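Local coordinates for protein M32 carboxypeptidase (Pyrococcus furiosus, PDB 1KA2) that releases amino acids one at a time from the C-terminus of peptides with broad specificity, as a cobalt-binding metallocarboxypeptidase of the M32 family, at residues Y207-M212 with T253-Y258; R214-I219 with R262-T267. One frame throughout, in Å; residues are numbered along the deposited sequence.

Interaction 1 of 2, residues Y207-M212 with T253-Y258; sequences YEREWM and TRYEGY
Tyr207 meets Gly257 by two hydrogen bonds where the approach to helix 209-223 lies against the loop that leads from strand 248-253 to the HEXXH helix 261-278. The N-H of Tyr207 gives a nearly straight bond to Gly257 O, 2.9 Å long at 165°. It reaches the oxygen from above the carbonyl plane. The Tyr207 side chain takes the cramped first torsion, with CG between the backbone N and the carbonyl carbon (chi1 65°). This turns the ring over Gly257. Gly257 CA sits over one face, 3.9 Å from the ring centroid, in a CH-pi contact. Met212 CG lies over the centre of the opposite face, so the ring is sandwiched between them. At the far end, Tyr207 OH accepts the N-H of Gly257 at 3.2 Å. A water in the ring plane, at its edge, lies 2.6 Å from Tyr207 OH and donates to Glu256 OE1 at 2.7 Å. Arg209 comes next. Its extended chain crosses the Tyr255 side chain at about a right angle, and Arg209 CG is 3.9 Å from Tyr255 CD1. Beyond CG, the bent chain of Met212 leads away from the Tyr207 ring. Met212 CB is 3.8 Å from Tyr255 CE2.

Interaction 2 of 2, residues R214-I219 with R262-T267; sequences RVNLWI and RTILST
Thr267 OG1 lies over one face of the flat carboxamide of Asn216, 3.5 Å from Asn216 CG. Thr263, one turn earlier on helix 262-267, is at the edge of the amide. There Asn216 ND2 gives a hydrogen bond to Thr263 OG1, 2.9 Å long at 148°, with the acceptor in the amide plane. At the other end of the edge, Asn216 OD1 is 3.5 Å from Ile264 CA. Asn216 CG is anti to its carbonyl carbon (chi1 -76°), which carries the amide toward the other helix. Thr267 OG1 makes no bond to the amide; it donates instead to Thr263 O of its own helix, at 2.6 Å. That bond fixes the hydroxyl over the amide. Thr267 N also bonds to Thr263 O, from the opposite face of the carbonyl plane. Ile264 supplies the apolar part of the contact with two branches. Ile264 CD1 meets Val215 CG1 at 4.0 Å, and Ile264 CG2 meets Ile219 CD1. The Ile219 and Ile264 side chains cross at about a right angle. All six touching residues are buried. The axes of segments 214-219 and 262-267 approach to 10.0 Å and run nearly parallel, crossing at -25°. This is helix-helix packing of helix 209-223 on helix 261-278, which carries the HEXXH metal-binding motif of M32 carboxypeptidases.

Interactions 1 and 2 are successive parts of one interface, with centres about 9 Å apart. Helix 209-223 serves both, first against the loop before helix 261-278 and then against that helix itself. Polar atoms join them directly. Thr263 OG1 lies 3.1 Å from Thr253 OG1, probably hydrogen-bonded, and Tyr255 OH lies 3.2 Å from Asn216 ND2 in a weak hydrogen bond. Met212, which backs the Tyr207 ring, also touches Thr263 and Ile264. Interaction 2 is the nearer to catalysis: the Thr267 side chain is about 6 Å from that of Glu270, the predicted proton donor/acceptor, and about 12 Å from the bound magnesium. In interaction 1, the Glu256 side chain is about 11 Å from that of Glu270.

Interaction 1 of 2, residues Y207-M212 with T253-Y258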
loop_
_atom_site.group_PDB
_atom_site.type_symbol
_atom_site.label_atom_id
_atom_site.label_comp_id
_atom_site.label_asym_id
_atom_site.label_seq_id
_atom_site.Cartn_x
_atom_site.Cartn_y
_atom_site.Cartn_z
ATOM N N TYR A 207 -10.582 25.301 -14.048
ATOM C CA TYR A 207 -10.084 25.574 -12.705
ATOM C C TYR A 207 -8.734 24.905 -12.513
ATOM O O TYR A 207 -8.396 23.963 -13.229
ATOM C CB TYR A 207 -11.068 25.063 -11.648
ATOM C CG TYR A 207 -11.246 23.559 -11.621
ATOM C CD1 TYR A 207 -10.288 22.730 -11.042
ATOM C CD2 TYR A 207 -12.368 22.964 -12.198
ATOM C CE1 TYR A 207 -10.445 21.343 -11.042
ATOM C CE2 TYR A 207 -12.532 21.589 -12.205
ATOM C CZ TYR A 207 -11.568 20.781 -11.630
ATOM O OH TYR A 207 -11.714 19.412 -11.677
ATOM N N GLU A 208 -7.950 25.406 -11.561
ATOM C CA GLU A 208 -6.651 24.811 -11.270
ATOM C C GLU A 208 -6.869 23.798 -10.143
ATOM O O GLU A 208 -7.599 24.073 -9.189
ATOM C CB GLU A 208 -5.649 25.892 -10.851
ATOM C CG GLU A 208 -5.399 26.929 -11.940
ATOM C CD GLU A 208 -4.191 27.798 -11.658
ATOM O OE1 GLU A 208 -4.157 28.455 -10.592
ATOM O OE2 GLU A 208 -3.275 27.824 -12.511
ATOM N N ARG A 209 -6.253 22.625 -10.261
ATOM C CA ARG A 209 -6.419 21.573 -9.265
ATOM C C ARG A 209 -6.586 22.030 -7.814
ATOM O O ARG A 209 -7.592 21.729 -7.177
ATOM C CB ARG A 209 -5.257 20.582 -9.344
ATOM C CG ARG A 209 -5.389 19.424 -8.367
ATOM C CD ARG A 209 -4.431 18.295 -8.694
ATOM N NE ARG A 209 -4.271 17.393 -7.558
ATOM C CZ ARG A 209 -3.549 16.276 -7.577
ATOM N NH1 ARG A 209 -2.913 15.910 -8.685
ATOM N NH2 ARG A 209 -3.454 15.529 -6.484
ATOM N N GLU A 210 -5.609 22.762 -7.298
ATOM C CA GLU A 210 -5.663 23.212 -5.914
ATOM C C GLU A 210 -6.950 23.920 -5.508
ATOM O O GLU A 210 -7.359 23.828 -4.356
ATOM C CB GLU A 210 -4.458 24.103 -5.595
ATOM C CG GLU A 210 -3.130 23.357 -5.601
ATOM C CD GLU A 210 -2.005 24.150 -4.945
ATOM O OE1 GLU A 210 -2.164 24.536 -3.768
ATOM O OE2 GLU A 210 -0.964 24.384 -5.600
ATOM N N TRP A 211 -7.588 24.621 -6.440
ATOM C CA TRP A 211 -8.831 25.318 -6.120
ATOM C C TRP A 211 -9.920 24.348 -5.665
ATOM O O TRP A 211 -10.531 24.544 -4.618
ATOM C CB TRP A 211 -9.364 26.098 -7.328
ATOM C CG TRP A 211 -8.511 27.239 -7.795
ATOM C CD1 TRP A 211 -7.420 27.768 -7.166
ATOM C CD2 TRP A 211 -8.697 28.004 -8.994
ATOM N NE1 TRP A 211 -6.913 28.811 -7.901
ATOM C CE2 TRP A 211 -7.676 28.980 -9.027
ATOM C CE3 TRP A 211 -9.628 27.961 -10.042
ATOM C CZ2 TRP A 211 -7.557 29.905 -10.070
ATOM C CZ3 TRP A 211 -9.511 28.882 -11.080
ATOM C CH2 TRP A 211 -8.482 29.839 -11.085
ATOM N N MET A 212 -10.159 23.309 -6.465
ATOM C CA MET A 212 -11.190 22.333 -6.149
ATOM C C MET A 212 -10.821 21.397 -5.019
ATOM O O MET A 212 -11.704 20.902 -4.316
ATOM C CB MET A 212 -11.568 21.517 -7.390
ATOM C CG MET A 212 -12.397 22.309 -8.384
ATOM S SD MET A 212 -13.708 23.214 -7.534
ATOM C CE MET A 212 -14.787 21.876 -7.079
ATOM N N THR A 253 -10.740 10.767 -5.926
ATOM C CA THR A 253 -11.563 11.505 -6.863
ATOM C C THR A 253 -10.585 11.862 -7.943
ATOM O O THR A 253 -9.452 11.378 -7.941
ATOM C CB THR A 253 -12.131 12.802 -6.260
ATOM O OG1 THR A 253 -13.027 13.410 -7.205
ATOM C CG2 THR A 253 -11.007 13.787 -5.936
ATOM N N ARG A 254 -11.010 12.687 -8.879
ATOM C CA ARG A 254 -10.099 13.115 -9.914
ATOM C C ARG A 254 -10.465 14.539 -10.224
ATOM O O ARG A 254 -11.591 14.965 -9.968
ATOM C CB ARG A 254 -10.210 12.254 -11.172
ATOM C CG ARG A 254 -11.513 12.367 -11.906
ATOM C CD ARG A 254 -11.414 11.635 -13.223
ATOM N NE ARG A 254 -12.734 11.389 -13.788
ATOM C CZ ARG A 254 -13.131 10.214 -14.263
ATOM N NH1 ARG A 254 -12.308 9.173 -14.241
ATOM N NH2 ARG A 254 -14.355 10.081 -14.765
ATOM N N TYR A 255 -9.502 15.274 -10.755
ATOM C CA TYR A 255 -9.706 16.656 -11.108
ATOM C C TYR A 255 -9.501 16.820 -12.609
ATOM O O TYR A 255 -8.379 16.963 -13.067
ATOM C CB TYR A 255 -8.727 17.529 -10.320
ATOM C CG TYR A 255 -8.914 17.425 -8.814
ATOM C CD1 TYR A 255 -8.096 16.604 -8.038
ATOM C CD2 TYR A 255 -9.928 18.130 -8.169
ATOM C CE1 TYR A 255 -8.284 16.492 -6.653
ATOM C CE2 TYR A 255 -10.124 18.021 -6.789
ATOM C CZ TYR A 255 -9.299 17.203 -6.039
ATOM O OH TYR A 255 -9.491 17.107 -4.676
ATOM N N GLU A 256 -10.599 16.764 -13.365
ATOM C CA GLU A 256 -10.569 16.907 -14.821
ATOM C C GLU A 256 -9.964 18.237 -15.244
ATOM O O GLU A 256 -9.389 18.345 -16.323
ATOM C CB GLU A 256 -11.983 16.829 -15.418
ATOM C CG GLU A 256 -12.664 15.471 -15.373
ATOM C CD GLU A 256 -13.307 15.194 -14.041
ATOM O OE1 GLU A 256 -13.284 16.097 -13.178
ATOM O OE2 GLU A 256 -13.838 14.082 -13.858
ATOM N N GLY A 257 -10.125 19.253 -14.406
ATOM C CA GLY A 257 -9.596 20.564 -14.727
ATOM C C GLY A 257 -10.690 21.508 -15.198
ATOM O O GLY A 257 -10.456 22.707 -15.361
ATOM N N TYR A 258 -11.884 20.969 -15.430
ATOM C CA TYR A 258 -13.027 21.773 -15.866
ATOM C C TYR A 258 -14.310 21.042 -15.453
ATOM O O TYR A 258 -14.255 19.872 -15.084
ATOM C CB TYR A 258 -12.980 21.980 -17.388
ATOM C CG TYR A 258 -13.169 20.710 -18.198
ATOM C CD1 TYR A 258 -14.433 20.327 -18.644
ATOM C CD2 TYR A 258 -12.088 19.876 -18.492
ATOM C CE1 TYR A 258 -14.617 19.140 -19.367
ATOM C CE2 TYR A 258 -12.260 18.690 -19.207
ATOM C CZ TYR A 258 -13.528 18.327 -19.643
ATOM O OH TYR A 258 -13.709 17.149 -20.355
HETATM O O HOH W 1 -14.032 18.459 -12.230
#

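Interaction 2 of 2, residues R214-I219 with R262-T267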
loop_
_atom_site.group_PDB
_atom_site.type_symbol
_atom_site.label_atom_id
_atom_site.label_comp_id
_atom_site.label_asym_id
_atom_site.label_seq_id
_atom_site.Cartn_x
_atom_site.Cartn_y
_atom_site.Cartn_z
ATOM N N ARG A 214 -9.467 22.300 -2.448
ATOM C CA ARG A 214 -9.775 23.077 -1.253
ATOM C C ARG A 214 -11.282 22.944 -0.997
ATOM O O ARG A 214 -11.727 22.850 0.148
ATOM C CB ARG A 214 -9.406 24.560 -1.446
ATOM C CG ARG A 214 -7.910 24.875 -1.335
ATOM C CD ARG A 214 -7.664 26.366 -1.070
ATOM N NE ARG A 214 -7.521 27.173 -2.280
ATOM C CZ ARG A 214 -6.424 27.203 -3.032
ATOM N NH1 ARG A 214 -5.371 26.471 -2.700
ATOM N NH2 ARG A 214 -6.375 27.971 -4.111
ATOM N N VAL A 215 -12.065 22.933 -2.074
ATOM C CA VAL A 215 -13.513 22.799 -1.951
ATOM C C VAL A 215 -13.876 21.382 -1.500
ATOM O O VAL A 215 -14.660 21.211 -0.564
ATOM C CB VAL A 215 -14.220 23.134 -3.291
ATOM C CG1 VAL A 215 -15.676 22.732 -3.230
ATOM C CG2 VAL A 215 -14.131 24.638 -3.564
ATOM N N ASN A 216 -13.316 20.367 -2.156
ATOM C CA ASN A 216 -13.603 18.989 -1.758
ATOM C C ASN A 216 -13.221 18.759 -0.290
ATOM O O ASN A 216 -14.000 18.182 0.469
ATOM C CB ASN A 216 -12.864 17.973 -2.650
ATOM C CG ASN A 216 -13.505 17.820 -4.029
ATOM O OD1 ASN A 216 -14.708 18.044 -4.193
ATOM N ND2 ASN A 216 -12.705 17.422 -5.023
ATOM N N LEU A 217 -12.030 19.210 0.101
ATOM C CA LEU A 217 -11.561 19.047 1.481
ATOM C C LEU A 217 -12.568 19.652 2.474
ATOM O O LEU A 217 -12.909 19.038 3.490
ATOM C CB LEU A 217 -10.206 19.740 1.672
ATOM C CG LEU A 217 -9.237 19.192 2.735
ATOM C CD1 LEU A 217 -8.364 20.346 3.269
ATOM C CD2 LEU A 217 -9.998 18.537 3.882
ATOM N N TRP A 218 -13.034 20.861 2.166
ATOM C CA TRP A 218 -13.984 21.566 3.016
ATOM C C TRP A 218 -15.288 20.788 3.147
ATOM O O TRP A 218 -15.867 20.707 4.232
ATOM C CB TRP A 218 -14.289 22.943 2.430
ATOM C CG TRP A 218 -15.142 23.820 3.309
ATOM C CD1 TRP A 218 -14.705 24.678 4.283
ATOM C CD2 TRP A 218 -16.568 23.971 3.255
ATOM N NE1 TRP A 218 -15.765 25.358 4.828
ATOM C CE2 TRP A 218 -16.921 24.948 4.217
ATOM C CE3 TRP A 218 -17.579 23.382 2.486
ATOM C CZ2 TRP A 218 -18.246 25.351 4.431
ATOM C CZ3 TRP A 218 -18.899 23.780 2.697
ATOM C CH2 TRP A 218 -19.219 24.759 3.663
ATOM N N ILE A 219 -15.759 20.228 2.039
ATOM C CA ILE A 219 -17.000 19.470 2.075
ATOM C C ILE A 219 -16.828 18.205 2.915
ATOM O O ILE A 219 -17.690 17.871 3.736
ATOM C CB ILE A 219 -17.468 19.094 0.654
ATOM C CG1 ILE A 219 -17.852 20.365 -0.106
ATOM C CG2 ILE A 219 -18.643 18.116 0.724
ATOM C CD1 ILE A 219 -18.354 20.123 -1.519
ATOM N N ARG A 262 -18.211 17.604 -11.476
ATOM C CA ARG A 262 -17.709 16.237 -11.497
ATOM C C ARG A 262 -16.934 15.798 -10.259
ATOM O O ARG A 262 -17.285 14.817 -9.609
ATOM C CB ARG A 262 -16.817 16.019 -12.719
ATOM C CG ARG A 262 -17.505 16.119 -14.054
ATOM C CD ARG A 262 -16.442 16.167 -15.145
ATOM N NE ARG A 262 -17.005 16.379 -16.474
ATOM C CZ ARG A 262 -17.623 15.442 -17.180
ATOM N NH1 ARG A 262 -17.753 14.220 -16.676
ATOM N NH2 ARG A 262 -18.106 15.731 -18.383
ATOM N N THR A 263 -15.866 16.518 -9.947
ATOM C CA THR A 263 -15.053 16.149 -8.810
ATOM C C THR A 263 -15.828 16.264 -7.509
ATOM O O THR A 263 -15.652 15.450 -6.605
ATOM C CB THR A 263 -13.758 17.002 -8.744
ATOM O OG1 THR A 263 -12.910 16.478 -7.717
ATOM C CG2 THR A 263 -14.074 18.471 -8.450
ATOM N N ILE A 264 -16.708 17.253 -7.419
ATOM C CA ILE A 264 -17.498 17.436 -6.203
ATOM C C ILE A 264 -18.463 16.281 -5.941
ATOM O O ILE A 264 -18.380 15.624 -4.905
ATOM C CB ILE A 264 -18.331 18.749 -6.237
ATOM C CG1 ILE A 264 -17.412 19.967 -6.087
ATOM C CG2 ILE A 264 -19.398 18.722 -5.128
ATOM C CD1 ILE A 264 -18.153 21.299 -6.005
ATOM N N LEU A 265 -19.385 16.044 -6.870
ATOM C CA LEU A 265 -20.371 14.981 -6.675
ATOM C C LEU A 265 -19.724 13.611 -6.609
ATOM O O LEU A 265 -20.214 12.713 -5.926
ATOM C CB LEU A 265 -21.423 15.025 -7.782
ATOM C CG LEU A 265 -22.361 16.231 -7.648
ATOM C CD1 LEU A 265 -23.212 16.370 -8.892
ATOM C CD2 LEU A 265 -23.218 16.075 -6.408
ATOM N N SER A 266 -18.620 13.456 -7.328
ATOM C CA SER A 266 -17.885 12.205 -7.336
ATOM C C SER A 266 -17.304 11.940 -5.946
ATOM O O SER A 266 -17.334 10.806 -5.458
ATOM C CB SER A 266 -16.761 12.276 -8.364
ATOM O OG SER A 266 -15.871 11.213 -8.172
ATOM N N THR A 267 -16.768 12.984 -5.312
ATOM C CA THR A 267 -16.192 12.838 -3.977
ATOM C C THR A 267 -17.310 12.480 -2.982
ATOM O O THR A 267 -17.156 11.589 -2.130
ATOM C CB THR A 267 -15.487 14.144 -3.523
ATOM O OG1 THR A 267 -14.479 14.509 -4.480
ATOM C CG2 THR A 267 -14.814 13.945 -2.173
#